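Local coordinates for protein L-lysine 6-oxidase (Marinomonas mediterranea, PDB 3WEU) that oxidises the epsilon-amino group of L-lysine with a cysteine tryptophylquinone cofactor, releasing ammonium and the hydrogen peroxide that makes it antibacterial, at residues Tyr97-Leu102 / Met447-Glu452; Asn103-Tyr108 / Met453-Gln458; Phe324-Arg329 / Ala337-Tyr342; Tyr343-Gln348 / Asp372-Met377. One frame throughout, in Å; residues are numbered along the deposited sequence.

Contact 1. Residues Tyr97-Leu102 / Met447-Glu452; sequences YEFREL and MCPGIE. With SO4 (sulfate ion), chain C.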
# COMPACT_ATOMS: atom_id res chain seq x y z
N TYR A 97 21.05 -9.83 -12.03
CA TYR A 97 19.88 -10.67 -11.82
C TYR A 97 19.29 -10.54 -10.43
O TYR A 97 19.99 -10.28 -9.47
CB TYR A 97 20.28 -12.13 -12.00
CG TYR A 97 20.77 -12.48 -13.37
CD1 TYR A 97 19.83 -12.77 -14.39
CD2 TYR A 97 22.09 -12.61 -13.65
CE1 TYR A 97 20.23 -13.13 -15.65
CE2 TYR A 97 22.49 -12.97 -14.95
CZ TYR A 97 21.52 -13.21 -15.93
OH TYR A 97 21.80 -13.58 -17.14
N GLU A 98 18.01 -10.79 -10.33
CA GLU A 98 17.34 -10.93 -9.06
C GLU A 98 18.00 -12.12 -8.28
O GLU A 98 18.36 -13.14 -8.91
CB GLU A 98 15.84 -11.22 -9.30
CG GLU A 98 15.03 -9.99 -9.71
CD GLU A 98 13.52 -10.22 -9.66
OE1 GLU A 98 13.04 -11.36 -9.40
OE2 GLU A 98 12.79 -9.21 -9.85
N PHE A 99 18.13 -12.00 -6.96
CA PHE A 99 18.69 -13.08 -6.19
C PHE A 99 17.64 -14.18 -5.95
O PHE A 99 16.56 -13.96 -5.42
CB PHE A 99 19.30 -12.61 -4.86
CG PHE A 99 20.06 -13.73 -4.16
CD1 PHE A 99 21.29 -14.14 -4.63
CD2 PHE A 99 19.48 -14.40 -3.09
CE1 PHE A 99 21.97 -15.18 -4.04
CE2 PHE A 99 20.16 -15.46 -2.52
CZ PHE A 99 21.39 -15.82 -2.98
N ARG A 100 17.96 -15.38 -6.43
CA ARG A 100 17.20 -16.58 -6.23
C ARG A 100 18.00 -17.73 -5.67
O ARG A 100 18.17 -18.80 -6.34
CB ARG A 100 16.59 -16.98 -7.57
CG ARG A 100 15.43 -16.05 -7.91
CD ARG A 100 14.78 -16.57 -9.16
NE ARG A 100 13.57 -15.83 -9.53
CZ ARG A 100 12.76 -16.20 -10.52
NH1 ARG A 100 13.04 -17.25 -11.29
NH2 ARG A 100 11.66 -15.49 -10.75
N GLU A 101 18.54 -17.52 -4.45
CA GLU A 101 19.31 -18.51 -3.82
C GLU A 101 20.42 -19.05 -4.72
O GLU A 101 21.24 -18.26 -5.22
CB GLU A 101 18.37 -19.57 -3.24
CG GLU A 101 17.35 -18.99 -2.30
CD GLU A 101 16.13 -18.37 -3.01
OE1 GLU A 101 15.48 -19.03 -3.85
OE2 GLU A 101 15.88 -17.19 -2.72
N LEU A 102 20.46 -20.36 -4.94
CA LEU A 102 21.58 -20.95 -5.61
C LEU A 102 21.48 -20.95 -7.13
O LEU A 102 22.43 -21.37 -7.83
CB LEU A 102 21.80 -22.35 -5.14
CG LEU A 102 22.62 -22.68 -3.90
CD1 LEU A 102 23.80 -21.84 -3.48
CD2 LEU A 102 22.11 -23.61 -2.86
N MET A 447 25.57 -18.61 2.36
CA MET A 447 25.51 -17.54 1.39
C MET A 447 24.16 -17.61 0.65
O MET A 447 24.05 -18.32 -0.36
CB MET A 447 26.71 -17.71 0.44
CG MET A 447 28.01 -17.07 0.93
SD MET A 447 29.30 -17.38 -0.22
CE MET A 447 30.61 -16.27 0.38
N CYS A 448 23.17 -16.91 1.18
CA CYS A 448 21.82 -16.87 0.69
C CYS A 448 21.16 -15.50 0.78
O CYS A 448 20.03 -15.39 1.19
CB CYS A 448 20.97 -17.97 1.38
SG CYS A 448 19.36 -18.35 0.56
N PRO A 449 21.86 -14.46 0.33
CA PRO A 449 23.11 -14.50 -0.37
C PRO A 449 24.34 -14.41 0.47
O PRO A 449 25.43 -14.68 0.00
CB PRO A 449 23.03 -13.22 -1.22
CG PRO A 449 22.22 -12.27 -0.48
CD PRO A 449 21.23 -13.12 0.27
N GLY A 450 24.19 -13.89 1.67
CA GLY A 450 25.33 -13.55 2.47
C GLY A 450 25.27 -12.15 2.95
O GLY A 450 24.21 -11.54 2.92
N ILE A 451 26.42 -11.62 3.37
CA ILE A 451 26.45 -10.20 3.86
C ILE A 451 27.37 -9.41 2.96
O ILE A 451 26.89 -8.65 2.12
CB ILE A 451 26.91 -10.12 5.32
CG1 ILE A 451 25.87 -10.77 6.24
CG2 ILE A 451 27.16 -8.69 5.73
CD1 ILE A 451 24.54 -10.09 6.26
N GLU A 452 28.67 -9.68 2.98
CA GLU A 452 29.55 -8.91 2.10
C GLU A 452 29.51 -9.35 0.60
O GLU A 452 29.58 -8.50 -0.31
CB GLU A 452 30.97 -8.88 2.61
CG GLU A 452 31.08 -8.22 4.03
CD GLU A 452 30.85 -9.19 5.20
OE1 GLU A 452 30.58 -10.43 4.96
OE2 GLU A 452 30.92 -8.71 6.36
S SO4 C . 16.09 -8.92 -5.90
O1 SO4 C . 15.03 -9.74 -6.60
O2 SO4 C . 16.24 -7.70 -6.79
O3 SO4 C . 15.58 -8.46 -4.55
O4 SO4 C . 17.39 -9.68 -5.63

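Contact 2. Residues Asn103-Tyr108 / Met453-Gln458; sequences NGNLLY and MTWSLQ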
# COMPACT_ATOMS: atom_id res chain seq x y z
N ASN A 103 20.36 -20.42 -7.64
CA ASN A 103 20.22 -20.36 -9.12
C ASN A 103 21.23 -19.39 -9.63
O ASN A 103 21.38 -18.25 -9.12
CB ASN A 103 18.83 -19.94 -9.51
CG ASN A 103 17.78 -21.02 -9.18
OD1 ASN A 103 17.72 -22.10 -9.81
ND2 ASN A 103 17.06 -20.78 -8.13
N GLY A 104 21.92 -19.82 -10.68
CA GLY A 104 22.97 -19.01 -11.24
C GLY A 104 24.33 -19.44 -10.86
O GLY A 104 25.28 -19.01 -11.46
N ASN A 105 24.43 -20.31 -9.85
CA ASN A 105 25.73 -20.80 -9.35
C ASN A 105 26.24 -22.00 -10.16
O ASN A 105 25.69 -23.13 -10.10
CB ASN A 105 25.57 -21.18 -7.86
CG ASN A 105 26.87 -21.56 -7.18
OD1 ASN A 105 27.87 -21.91 -7.80
ND2 ASN A 105 26.82 -21.58 -5.84
N LEU A 106 27.32 -21.76 -10.88
CA LEU A 106 27.83 -22.71 -11.88
C LEU A 106 28.60 -23.86 -11.27
O LEU A 106 28.97 -24.82 -11.96
CB LEU A 106 28.65 -21.98 -12.96
CG LEU A 106 27.84 -21.04 -13.82
CD1 LEU A 106 28.62 -20.11 -14.68
CD2 LEU A 106 26.92 -21.86 -14.68
N LEU A 107 28.84 -23.79 -9.96
CA LEU A 107 29.36 -24.92 -9.28
C LEU A 107 28.42 -26.10 -9.32
O LEU A 107 28.89 -27.22 -9.10
CB LEU A 107 29.76 -24.61 -7.84
CG LEU A 107 30.89 -23.57 -7.77
CD1 LEU A 107 31.00 -23.04 -6.34
CD2 LEU A 107 32.19 -24.16 -8.21
N TYR A 108 27.15 -25.87 -9.56
CA TYR A 108 26.17 -26.97 -9.66
C TYR A 108 25.95 -27.43 -11.14
O TYR A 108 25.03 -28.21 -11.45
CB TYR A 108 24.82 -26.54 -9.06
CG TYR A 108 24.91 -26.32 -7.56
CD1 TYR A 108 25.44 -25.12 -7.05
CD2 TYR A 108 24.54 -27.30 -6.68
CE1 TYR A 108 25.52 -24.92 -5.70
CE2 TYR A 108 24.70 -27.14 -5.33
CZ TYR A 108 25.17 -25.94 -4.85
OH TYR A 108 25.36 -25.77 -3.50
N MET A 453 29.53 -10.67 0.42
CA MET A 453 29.77 -11.32 -0.83
C MET A 453 29.00 -12.61 -0.85
O MET A 453 28.56 -13.10 0.20
CB MET A 453 31.24 -11.56 -1.02
CG MET A 453 32.02 -10.28 -1.39
SD MET A 453 33.80 -10.56 -1.22
CE MET A 453 34.06 -10.05 0.45
N THR A 454 28.81 -13.18 -2.05
CA THR A 454 28.05 -14.43 -2.12
C THR A 454 28.88 -15.49 -2.86
O THR A 454 30.10 -15.38 -2.98
CB THR A 454 26.66 -14.22 -2.68
OG1 THR A 454 25.83 -15.38 -2.49
CG2 THR A 454 26.71 -13.82 -4.16
N TRP A 455 28.19 -16.50 -3.39
CA TRP A 455 28.82 -17.77 -3.73
C TRP A 455 29.66 -17.75 -4.97
O TRP A 455 30.35 -18.74 -5.27
CB TRP A 455 27.78 -18.93 -3.75
CG TRP A 455 26.46 -18.56 -4.27
CD1 TRP A 455 25.29 -18.62 -3.61
CD2 TRP A 455 26.15 -18.17 -5.62
NE1 TRP A 455 24.26 -18.25 -4.43
CE2 TRP A 455 24.75 -18.02 -5.69
CE3 TRP A 455 26.91 -18.02 -6.79
CZ2 TRP A 455 24.08 -17.58 -6.87
CZ3 TRP A 455 26.22 -17.63 -8.00
CH2 TRP A 455 24.82 -17.38 -7.99
N SER A 456 29.73 -16.59 -5.64
CA SER A 456 30.77 -16.48 -6.68
C SER A 456 32.14 -16.61 -6.11
O SER A 456 33.07 -17.01 -6.79
CB SER A 456 30.58 -15.17 -7.46
OG SER A 456 30.67 -14.01 -6.65
N LEU A 457 32.33 -16.24 -4.84
CA LEU A 457 33.65 -16.37 -4.26
C LEU A 457 34.12 -17.78 -4.04
O LEU A 457 35.31 -18.02 -3.74
CB LEU A 457 33.71 -15.63 -2.93
CG LEU A 457 33.92 -14.12 -2.92
CD1 LEU A 457 35.35 -13.85 -3.23
CD2 LEU A 457 33.00 -13.35 -3.83
N GLN A 458 33.20 -18.73 -4.12
CA GLN A 458 33.54 -20.11 -4.05
C GLN A 458 34.02 -20.67 -5.41
O GLN A 458 34.55 -21.79 -5.48
CB GLN A 458 32.34 -20.95 -3.60
CG GLN A 458 32.00 -20.76 -2.13
CD GLN A 458 30.72 -21.47 -1.77
OE1 GLN A 458 30.51 -22.63 -2.16
NE2 GLN A 458 29.82 -20.76 -1.07
O HOH W 1 29.82 -19.94 -7.83
O HOH W 2 28.40 -22.81 -3.84

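Contact 3. Residues Phe324-Arg329 / Ala337-Tyr342; sequences FQFDYR and ANRMKY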
# COMPACT_ATOMS: atom_id res chain seq x y z
N PHE A 324 34.90 -28.73 26.51
CA PHE A 324 36.03 -29.53 27.01
C PHE A 324 35.53 -30.57 28.04
O PHE A 324 36.01 -30.73 29.18
CB PHE A 324 37.19 -28.62 27.54
CG PHE A 324 37.90 -27.82 26.45
CD1 PHE A 324 37.34 -26.58 25.96
CD2 PHE A 324 39.12 -28.29 25.92
CE1 PHE A 324 37.98 -25.84 24.94
CE2 PHE A 324 39.75 -27.54 24.90
CZ PHE A 324 39.17 -26.33 24.41
N GLN A 325 34.48 -31.25 27.63
CA GLN A 325 33.92 -32.28 28.51
C GLN A 325 34.93 -33.43 28.45
O GLN A 325 34.96 -34.22 29.35
CB GLN A 325 32.46 -32.65 28.14
CG GLN A 325 32.25 -33.38 26.85
CD GLN A 325 32.43 -32.56 25.55
OE1 GLN A 325 33.40 -31.77 25.38
NE2 GLN A 325 31.51 -32.74 24.67
N PHE A 326 35.74 -33.49 27.39
CA PHE A 326 36.87 -34.39 27.34
C PHE A 326 37.96 -33.52 26.76
O PHE A 326 37.73 -32.40 26.36
CB PHE A 326 36.64 -35.67 26.49
CG PHE A 326 36.29 -35.41 25.03
CD1 PHE A 326 37.28 -35.39 24.04
CD2 PHE A 326 34.96 -35.16 24.62
CE1 PHE A 326 36.94 -35.14 22.67
CE2 PHE A 326 34.64 -34.92 23.28
CZ PHE A 326 35.62 -34.97 22.31
N ASP A 327 39.15 -34.06 26.75
CA ASP A 327 40.29 -33.35 26.33
C ASP A 327 40.48 -33.30 24.82
O ASP A 327 40.88 -34.30 24.20
CB ASP A 327 41.53 -33.99 27.01
CG ASP A 327 42.78 -33.09 26.88
OD1 ASP A 327 42.76 -32.05 26.14
OD2 ASP A 327 43.79 -33.45 27.52
N TYR A 328 40.22 -32.14 24.21
CA TYR A 328 40.29 -31.98 22.76
C TYR A 328 41.74 -32.15 22.26
O TYR A 328 41.95 -32.47 21.09
CB TYR A 328 39.63 -30.66 22.23
CG TYR A 328 38.14 -30.48 22.61
CD1 TYR A 328 37.27 -31.58 22.80
CD2 TYR A 328 37.63 -29.24 22.92
CE1 TYR A 328 35.93 -31.38 23.21
CE2 TYR A 328 36.29 -29.05 23.30
CZ TYR A 328 35.48 -30.08 23.44
OH TYR A 328 34.22 -29.81 23.84
N ARG A 329 42.76 -32.01 23.13
CA ARG A 329 44.14 -32.07 22.70
C ARG A 329 44.69 -33.48 22.83
O ARG A 329 45.76 -33.75 22.36
CB ARG A 329 45.00 -31.10 23.55
CG ARG A 329 44.69 -29.63 23.23
CD ARG A 329 45.52 -28.62 24.09
NE ARG A 329 45.21 -27.21 23.71
CZ ARG A 329 44.17 -26.49 24.16
NH1 ARG A 329 43.31 -26.98 25.05
NH2 ARG A 329 43.95 -25.25 23.68
N ALA A 337 37.32 -42.55 20.44
CA ALA A 337 35.87 -42.69 20.33
C ALA A 337 35.20 -41.34 20.66
O ALA A 337 34.26 -40.97 19.96
CB ALA A 337 35.31 -43.80 21.22
N ASN A 338 35.74 -40.60 21.64
CA ASN A 338 35.28 -39.26 21.93
C ASN A 338 35.46 -38.26 20.79
O ASN A 338 34.51 -37.52 20.43
CB ASN A 338 36.00 -38.69 23.14
CG ASN A 338 35.58 -39.31 24.43
OD1 ASN A 338 34.48 -39.79 24.57
ND2 ASN A 338 36.46 -39.25 25.41
N ARG A 339 36.65 -38.24 20.18
CA ARG A 339 36.88 -37.30 19.08
C ARG A 339 36.01 -37.63 17.87
O ARG A 339 35.50 -36.72 17.19
CB ARG A 339 38.35 -37.25 18.67
CG ARG A 339 39.27 -36.70 19.76
CD ARG A 339 40.69 -36.59 19.24
NE ARG A 339 41.37 -37.83 19.54
CZ ARG A 339 41.67 -38.76 18.67
NH1 ARG A 339 41.39 -38.60 17.41
NH2 ARG A 339 42.25 -39.86 19.07
N MET A 340 35.85 -38.93 17.61
CA MET A 340 35.05 -39.37 16.48
C MET A 340 33.54 -39.03 16.68
O MET A 340 32.84 -38.69 15.72
CB MET A 340 35.18 -40.86 16.30
CG MET A 340 36.48 -41.34 15.76
SD MET A 340 36.76 -40.85 14.07
CE MET A 340 35.29 -41.31 13.32
N LYS A 341 33.07 -39.17 17.91
CA LYS A 341 31.69 -38.83 18.22
C LYS A 341 31.49 -37.33 17.94
O LYS A 341 30.51 -36.98 17.33
CB LYS A 341 31.34 -39.12 19.62
CG LYS A 341 29.83 -39.13 19.86
CD LYS A 341 29.56 -39.41 21.32
CE LYS A 341 28.40 -40.37 21.62
NZ LYS A 341 27.38 -40.31 20.56
N TYR A 342 32.42 -36.47 18.37
CA TYR A 342 32.37 -35.02 18.17
C TYR A 342 32.31 -34.72 16.66
O TYR A 342 31.45 -34.03 16.17
CB TYR A 342 33.64 -34.40 18.83
CG TYR A 342 33.81 -32.91 18.78
CD1 TYR A 342 34.00 -32.23 17.58
CD2 TYR A 342 33.83 -32.16 19.96
CE1 TYR A 342 34.17 -30.83 17.55
CE2 TYR A 342 33.97 -30.78 19.92
CZ TYR A 342 34.16 -30.12 18.72
OH TYR A 342 34.29 -28.75 18.70

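Contact 4. Residues Tyr343-Gln348 / Asp372-Met377; sequences YNYFRQ and DILPLM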
# COMPACT_ATOMS: atom_id res chain seq x y z
N TYR A 343 33.21 -35.34 15.90
CA TYR A 343 33.26 -35.17 14.48
C TYR A 343 32.02 -35.67 13.74
O TYR A 343 31.54 -35.04 12.81
CB TYR A 343 34.48 -35.96 13.92
CG TYR A 343 34.50 -36.01 12.42
CD1 TYR A 343 34.91 -34.95 11.67
CD2 TYR A 343 34.12 -37.15 11.73
CE1 TYR A 343 34.96 -35.01 10.26
CE2 TYR A 343 34.15 -37.23 10.35
CZ TYR A 343 34.58 -36.14 9.61
OH TYR A 343 34.57 -36.17 8.22
N ASN A 344 31.50 -36.79 14.20
CA ASN A 344 30.36 -37.41 13.52
C ASN A 344 29.07 -36.63 13.74
O ASN A 344 28.09 -36.89 13.08
CB ASN A 344 30.19 -38.85 13.91
CG ASN A 344 31.20 -39.76 13.23
OD1 ASN A 344 31.54 -39.54 12.07
ND2 ASN A 344 31.44 -40.89 13.85
N TYR A 345 29.10 -35.63 14.64
CA TYR A 345 27.97 -34.72 14.75
C TYR A 345 28.00 -33.56 13.78
O TYR A 345 27.00 -32.77 13.71
CB TYR A 345 27.89 -34.19 16.18
CG TYR A 345 27.26 -35.12 17.21
CD1 TYR A 345 26.03 -35.80 16.94
CD2 TYR A 345 27.83 -35.30 18.46
CE1 TYR A 345 25.41 -36.60 17.94
CE2 TYR A 345 27.23 -36.11 19.44
CZ TYR A 345 26.02 -36.71 19.19
OH TYR A 345 25.44 -37.43 20.11
N PHE A 346 29.09 -33.42 13.02
CA PHE A 346 29.16 -32.41 11.95
C PHE A 346 28.54 -32.95 10.70
O PHE A 346 28.71 -34.10 10.35
CB PHE A 346 30.59 -31.92 11.73
CG PHE A 346 31.04 -30.97 12.83
CD1 PHE A 346 31.26 -31.41 14.12
CD2 PHE A 346 31.23 -29.66 12.54
CE1 PHE A 346 31.62 -30.53 15.13
CE2 PHE A 346 31.59 -28.74 13.51
CZ PHE A 346 31.78 -29.17 14.82
N ARG A 347 27.73 -32.09 10.04
CA ARG A 347 27.17 -32.45 8.73
C ARG A 347 28.27 -32.55 7.68
O ARG A 347 29.14 -31.65 7.53
CB ARG A 347 26.10 -31.48 8.25
CG ARG A 347 24.93 -31.30 9.20
CD ARG A 347 23.77 -30.55 8.50
NE ARG A 347 22.77 -30.36 9.54
CZ ARG A 347 22.84 -29.43 10.51
NH1 ARG A 347 23.75 -28.51 10.55
NH2 ARG A 347 21.92 -29.40 11.44
N GLN A 348 28.25 -33.69 6.98
CA GLN A 348 29.05 -33.82 5.77
C GLN A 348 28.49 -32.85 4.74
O GLN A 348 27.32 -32.40 4.85
CB GLN A 348 28.99 -35.29 5.31
CG GLN A 348 29.65 -36.25 6.29
CD GLN A 348 31.18 -36.14 6.28
OE1 GLN A 348 31.79 -36.09 5.24
NE2 GLN A 348 31.78 -36.00 7.44
N ASP A 372 18.72 -39.61 21.95
CA ASP A 372 19.74 -39.54 20.95
C ASP A 372 19.56 -38.31 20.03
O ASP A 372 20.04 -38.32 18.93
CB ASP A 372 19.72 -40.79 20.02
CG ASP A 372 20.07 -42.08 20.73
OD1 ASP A 372 20.80 -42.07 21.74
OD2 ASP A 372 19.59 -43.13 20.28
N ILE A 373 18.80 -37.31 20.47
CA ILE A 373 18.51 -36.13 19.67
C ILE A 373 19.44 -34.94 19.91
O ILE A 373 19.46 -34.35 21.00
CB ILE A 373 17.09 -35.67 19.94
CG1 ILE A 373 16.14 -36.80 19.65
CG2 ILE A 373 16.73 -34.52 19.06
CD1 ILE A 373 14.73 -36.59 20.13
N LEU A 374 20.16 -34.58 18.88
CA LEU A 374 21.05 -33.38 18.91
C LEU A 374 21.05 -32.76 17.53
O LEU A 374 21.19 -33.49 16.56
CB LEU A 374 22.52 -33.76 19.27
CG LEU A 374 23.51 -32.62 19.42
CD1 LEU A 374 23.15 -31.78 20.66
CD2 LEU A 374 24.91 -33.22 19.56
N PRO A 375 20.94 -31.43 17.44
CA PRO A 375 21.10 -30.75 16.11
C PRO A 375 22.52 -30.90 15.63
O PRO A 375 23.48 -30.63 16.39
CB PRO A 375 20.77 -29.26 16.39
CG PRO A 375 19.86 -29.32 17.64
CD PRO A 375 20.43 -30.49 18.47
N LEU A 376 22.66 -31.28 14.36
CA LEU A 376 23.95 -31.44 13.78
C LEU A 376 24.66 -30.12 13.51
O LEU A 376 24.02 -29.07 13.57
CB LEU A 376 23.84 -32.30 12.54
CG LEU A 376 23.25 -33.70 12.73
CD1 LEU A 376 23.12 -34.39 11.38
CD2 LEU A 376 24.13 -34.57 13.62
N MET A 377 25.99 -30.19 13.33
CA MET A 377 26.86 -29.06 13.47
C MET A 377 27.45 -28.60 12.14
O MET A 377 27.75 -29.42 11.27
CB MET A 377 28.01 -29.39 14.42
CG MET A 377 27.52 -29.45 15.87
SD MET A 377 27.21 -27.80 16.52
CE MET A 377 28.86 -27.18 16.60
O HOH W 3 23.06 -38.10 19.50
O HOH W 4 29.80 -29.52 9.04

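Contact 1. Residues Tyr97-Leu102 / Met447-Glu452
F99 lays its phenyl ring against P449, a proline that follows a cis peptide bond, and this cis-proline segment of the loop lies beside the quinone cofactor: the N of C448 is hydrogen-bonded to O7 of the modified tryptophan at position 581. Two long loops meet here, one from the N-terminal region of the LodA family and one from its C-terminal region. The dense part is a CH-pi contact, with P449 CB 3.6 Å from the centroid of the F99 ring and 16° off its normal. The backbone N of E101 lies against the opposite face, toward its rim, so the ring is flanked by the cis-proline and its own loop. Its CE2 also comes to 3.4 Å from the carbonyl carbon of C448. F99 reaches across because its CG is anti to the backbone N (chi1 -172°). Beside it the aliphatic part of E101 meets the thiol of C448, E101 CG lying 3.6 Å from SG. The side chain then bends at chi2, and OE1 finds hydrogen bonds with the hydroxyls of Y392 and S387, which satisfy OE1 in a buried position. The other end of 97-102 is looser. E98 is exposed, and beside it a sulfate, probably from the crystallisation liquor, is held by R122 as well as by the backbone. That backbone bond is almost perfectly straight: F99 N donates to sulfate O4 over 2.8 Å with 177° at the hydrogen.

Contact 2. Residues Asn103-Tyr108 / Met453-Gln458
N105 OD1 is gripped from two directions: the backbone N of L107 donates to it over 3.0 Å, closing an Asx turn, and a water donates to it over 2.8 Å. That water gives its other hydrogen to W455 O, 2.9 Å away. The amide nitrogen is bridged in the same manner, N105 ND2 donating to a second water that in turn donates to Q458 OE1. Held at both ends, the amide lies nearly flat over the indole, its plane 17° from that of the ring. CB sits 3.5 Å from the centroid of the six-membered ring of W455, while ND2 is 3.4 Å from W455 CG over the five-membered part. CG of N105 is anti to the backbone N (chi1 -174°). The backbone of G104 comes close to the indole, its C 3.6 Å from W455 CH2. Short 3-10 segments, 106-108 and 455-458, carry L107 and Q458, and L107 CD1 rests on Q458 CB at 3.7 Å. W455 NE1 bonds directly to E101 O, but between 103-108 and 453-458 the polar link is carried by water. Direct contact is mainly with the indole face; stacking and the two water bridges together probably fix the rotation of the N105 amide.

Contact 3. Residues Phe324-Arg329 / Ala337-Tyr342
Helix 336-344 offers N338 and Y342 to the loop that precedes it, where F326 and Y328 pack against them. N338 CB stands over the centre of the F326 ring in a CH-pi contact, 3.6 Å from the centroid and 8° off the normal. Further along the same ring, F326 CZ comes to 3.4 Å from the backbone O of N338, while Y342 CB lies at its edge, 4.0 Å from CZ. Y328 CE1 touches the opposite face, toward its rim, so that the phenyl group is held between helix and loop. Its chi1 of 59° puts CG between the backbone N and carbonyl carbon, turning the ring toward the helix. The loop contains an Asx turn, D327 OD1 taking the N-H of R329 from above the carboxylate plane. Y342 and Y328 form a T-shaped pair: the edge of Y342 is directed at the face of Y328, with centroids 5.3 Å apart. F321 accepts a hydrogen bond from the Y342 hydroxyl through its carbonyl, and W416 of helix 407-418 adds another edge-to-face partner. The hydroxyl of Y328 donates to a lone pair of Q325 OE1 over 2.6 Å and accepts from F324 N at 3.0 Å.

Contact 4. Residues Tyr343-Gln348 / Asp372-Met377
M377 and F346 form a single beta bridge with the hydrogen-bonding pattern of a parallel pair, joining the chain that leaves helix 336-344 to the loop leading to strand 381-382. Along 372-377, D372 comes first, its carbonyl O linked weakly, through a water, to the hydroxyl of Y345. L374 then projects CD2 onto the centre of the Y345 ring, 3.5 Å from the centroid and 3° off the normal, its CG anti to the backbone N (chi1 -176°). L376 approaches the same ring at its edge, where CD2 is 4.0 Å from Y345 CD1. The peptide group that links it to M377 lies over one face of the R347 guanidinium, and L376 O is 3.0 Å from R347 NH2. The arginine nitrogens are hydrogen-bonded to the carbonyls of V363 (NE), L364 (NH2) and L403 (NH1). These bonds probably hold the guanidinium flat against the L376-M377 peptide and probably stabilise its positive charge. M377 completes the bridge. Its N donates to Y345 O over 2.8 Å, and its O accepts from R347 N over 2.9 Å. The side chain begins by setting CB over the centre of the F346 ring, 3.5 Å from the centroid, then bends at chi2 and chi3, leaving SD above that face as a distant Met-aromatic contact. A water donating to both R347 O and M377 O lies in the plane of the F346 ring, at its edge, 3.0 Å from M377 O.

Contacts 1 and 2 form one continuous interface, their centres 9 Å apart, in which two loops run side by side. A probable hydrogen bond from W455 NE1 to E101 O cross-links the loops, and one between T454 OG1 and P449 O joins the two contacts within the second loop. Contact 1 is the part that touches the cofactor, through C448, while contact 2 extends the interface outward. Contacts 3 and 4 adjoin in sequence, contact 3 on helix 336-344 and contact 4 at and beyond its C-terminal end, with centres 14 Å apart; both are nested in the chain loop that contacts 1 and 2 close. The nearest atoms of contacts 2 and 4 are about 11 Å apart.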